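Local coordinates for HEPN domain-containing protein (PDB 1WOL), which is of unknown function but is an archaeal homologue of the HEPN domain family with an all-helical fold, at residues I8-R13 / A38-K43. Residues are numbered along the deposited sequence; the frame is centred on the assembly and turned at random.
Sequences IKQAER and AEKAVK
Ala11 and Ala41 meet where the first two long helices of the HEPN helical bundle, 4-23 and 27-48, run back antiparallel to each other. The axes of the two short segments come within 7.8 Å at 161°, a spacing that suits alanine: a methyl group fills the seam without pushing the backbones apart. Ala11 CB lies 4.1 Å from Ala41 CB and 3.8 Å from Ala41 N, close against the turn of the partner helix. One turn earlier, Ile8 has its CB directed away from segment 38-43, but CG1 sits beside the backbone N (chi1 -60°), and the turn at chi2 swings CD1 back to 3.9 Å from Ala41 O. On the more open side, Lys40 CB touches Ala11 CB, its CG lies 3.9 Å from Gln10 CB, and the nearly eclipsed chi2 (21°) bends the chain across Gln10 at a slant. Gln10 suits this partly exposed margin, its methylenes packing and its amide tolerated. A serine here would keep the CB contact but would probably leave Lys40 CG and CE less covered and the lysine chain freer to swing. Helix 100-120 packs against both helices: Leu114 meets Ala11, Val117 meets Ile8, and Ile113 meets Ala38 and Val42, so the three long helices pack together here.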
loop_
_atom_site.group_PDB
_atom_site.type_symbol
_atom_site.label_atom_id
_atom_site.label_comp_id
_atom_site.label_asym_id
_atom_site.label_seq_id
_atom_site.Cartn_x
_atom_site.Cartn_y
_atom_site.Cartn_z
ATOM N N ILE A 8 0.835 -11.618 -4.602
ATOM C CA ILE A 8 1.548 -10.738 -5.516
ATOM C C ILE A 8 0.617 -10.380 -6.706
ATOM O O ILE A 8 0.640 -9.193 -7.165
ATOM C CB ILE A 8 2.894 -11.390 -5.961
ATOM C CG1 ILE A 8 3.777 -11.645 -4.751
ATOM C CG2 ILE A 8 3.629 -10.454 -6.980
ATOM C CD1 ILE A 8 3.935 -10.474 -3.702
ATOM N N LYS A 9 -0.187 -11.300 -7.274
ATOM C CA LYS A 9 -1.082 -10.904 -8.373
ATOM C C LYS A 9 -2.038 -9.869 -7.806
ATOM O O LYS A 9 -2.317 -8.898 -8.634
ATOM C CB LYS A 9 -1.917 -12.133 -8.851
ATOM C CG LYS A 9 -1.154 -13.041 -9.800
ATOM C CD LYS A 9 -2.102 -14.056 -10.458
ATOM C CE LYS A 9 -2.328 -15.235 -9.635
ATOM N NZ LYS A 9 -3.099 -16.340 -10.516
ATOM N N GLN A 10 -2.582 -10.044 -6.600
ATOM C CA GLN A 10 -3.536 -9.031 -6.083
ATOM C C GLN A 10 -2.810 -7.712 -6.026
ATOM O O GLN A 10 -3.389 -6.631 -6.386
ATOM C CB GLN A 10 -3.971 -9.343 -4.675
ATOM C CG GLN A 10 -4.974 -10.461 -4.642
ATOM C CD GLN A 10 -5.486 -10.510 -3.197
ATOM O OE1 GLN A 10 -6.465 -9.812 -2.785
ATOM N NE2 GLN A 10 -4.744 -11.249 -2.388
ATOM N N ALA A 11 -1.543 -7.742 -5.623
ATOM C CA ALA A 11 -0.870 -6.411 -5.499
ATOM C C ALA A 11 -0.605 -5.821 -6.871
ATOM O O ALA A 11 -0.752 -4.560 -6.967
ATOM C CB ALA A 11 0.540 -6.657 -4.745
ATOM N N GLU A 12 -0.232 -6.618 -7.880
ATOM C CA GLU A 12 0.055 -6.073 -9.194
ATOM C C GLU A 12 -1.233 -5.486 -9.766
ATOM O O GLU A 12 -1.271 -4.445 -10.399
ATOM C CB GLU A 12 0.606 -7.214 -10.097
ATOM C CG GLU A 12 1.875 -7.582 -9.458
ATOM C CD GLU A 12 2.750 -8.326 -10.233
ATOM O OE1 GLU A 12 2.156 -9.314 -10.813
ATOM O OE2 GLU A 12 3.997 -7.896 -10.175
ATOM N N ARG A 13 -2.388 -6.143 -9.471
ATOM C CA ARG A 13 -3.647 -5.615 -10.072
ATOM C C ARG A 13 -4.045 -4.315 -9.326
ATOM O O ARG A 13 -4.587 -3.383 -9.987
ATOM C CB ARG A 13 -4.766 -6.720 -9.772
ATOM C CG ARG A 13 -6.147 -6.356 -10.495
ATOM C CD ARG A 13 -5.898 -6.530 -12.047
ATOM N NE ARG A 13 -7.227 -6.601 -12.675
ATOM C CZ ARG A 13 -7.343 -6.978 -13.890
ATOM N NH1 ARG A 13 -6.153 -7.377 -14.559
ATOM N NH2 ARG A 13 -8.506 -6.815 -14.514
ATOM N N ALA A 38 0.537 -2.284 -1.455
ATOM C CA ALA A 38 1.664 -2.531 -0.521
ATOM C C ALA A 38 1.297 -3.586 0.495
ATOM O O ALA A 38 2.122 -4.485 0.775
ATOM C CB ALA A 38 2.053 -1.177 0.122
ATOM N N GLU A 39 0.063 -3.432 1.047
ATOM C CA GLU A 39 -0.380 -4.425 2.080
ATOM C C GLU A 39 -0.395 -5.849 1.478
ATOM O O GLU A 39 0.107 -6.794 2.115
ATOM C CB GLU A 39 -1.804 -4.031 2.611
ATOM C CG GLU A 39 -2.163 -5.043 3.805
ATOM C CD GLU A 39 -3.612 -5.020 4.208
ATOM O OE1 GLU A 39 -4.352 -4.032 3.925
ATOM O OE2 GLU A 39 -3.997 -6.041 4.859
ATOM N N LYS A 40 -0.928 -6.096 0.298
ATOM C CA LYS A 40 -0.948 -7.405 -0.294
ATOM C C LYS A 40 0.456 -7.927 -0.569
ATOM O O LYS A 40 0.755 -9.113 -0.345
ATOM C CB LYS A 40 -1.836 -7.429 -1.523
ATOM C CG LYS A 40 -3.435 -7.434 -1.299
ATOM C CD LYS A 40 -4.109 -6.963 -0.039
ATOM C CE LYS A 40 -5.588 -7.216 -0.108
ATOM N NZ LYS A 40 -6.045 -6.833 1.195
ATOM N N ALA A 41 1.327 -7.089 -1.096
ATOM C CA ALA A 41 2.730 -7.510 -1.331
ATOM C C ALA A 41 3.422 -7.927 -0.047
ATOM O O ALA A 41 4.046 -8.964 -0.118
ATOM C CB ALA A 41 3.458 -6.286 -1.930
ATOM N N VAL A 42 3.267 -7.166 1.015
ATOM C CA VAL A 42 3.949 -7.496 2.305
ATOM C C VAL A 42 3.292 -8.741 2.842
ATOM O O VAL A 42 4.040 -9.613 3.297
ATOM C CB VAL A 42 3.909 -6.330 3.207
ATOM C CG1 VAL A 42 4.414 -6.723 4.591
ATOM C CG2 VAL A 42 4.869 -5.266 2.611
ATOM N N LYS A 43 1.978 -8.934 2.640
ATOM C CA LYS A 43 1.472 -10.256 3.170
ATOM C C LYS A 43 1.973 -11.446 2.342
ATOM O O LYS A 43 2.144 -12.636 2.907
ATOM C CB LYS A 43 -0.113 -10.192 3.170
ATOM C CG LYS A 43 -0.551 -9.528 4.427
ATOM C CD LYS A 43 -1.989 -9.204 4.576
ATOM C CE LYS A 43 -2.329 -8.801 6.016
ATOM N NZ LYS A 43 -3.682 -8.045 5.977
#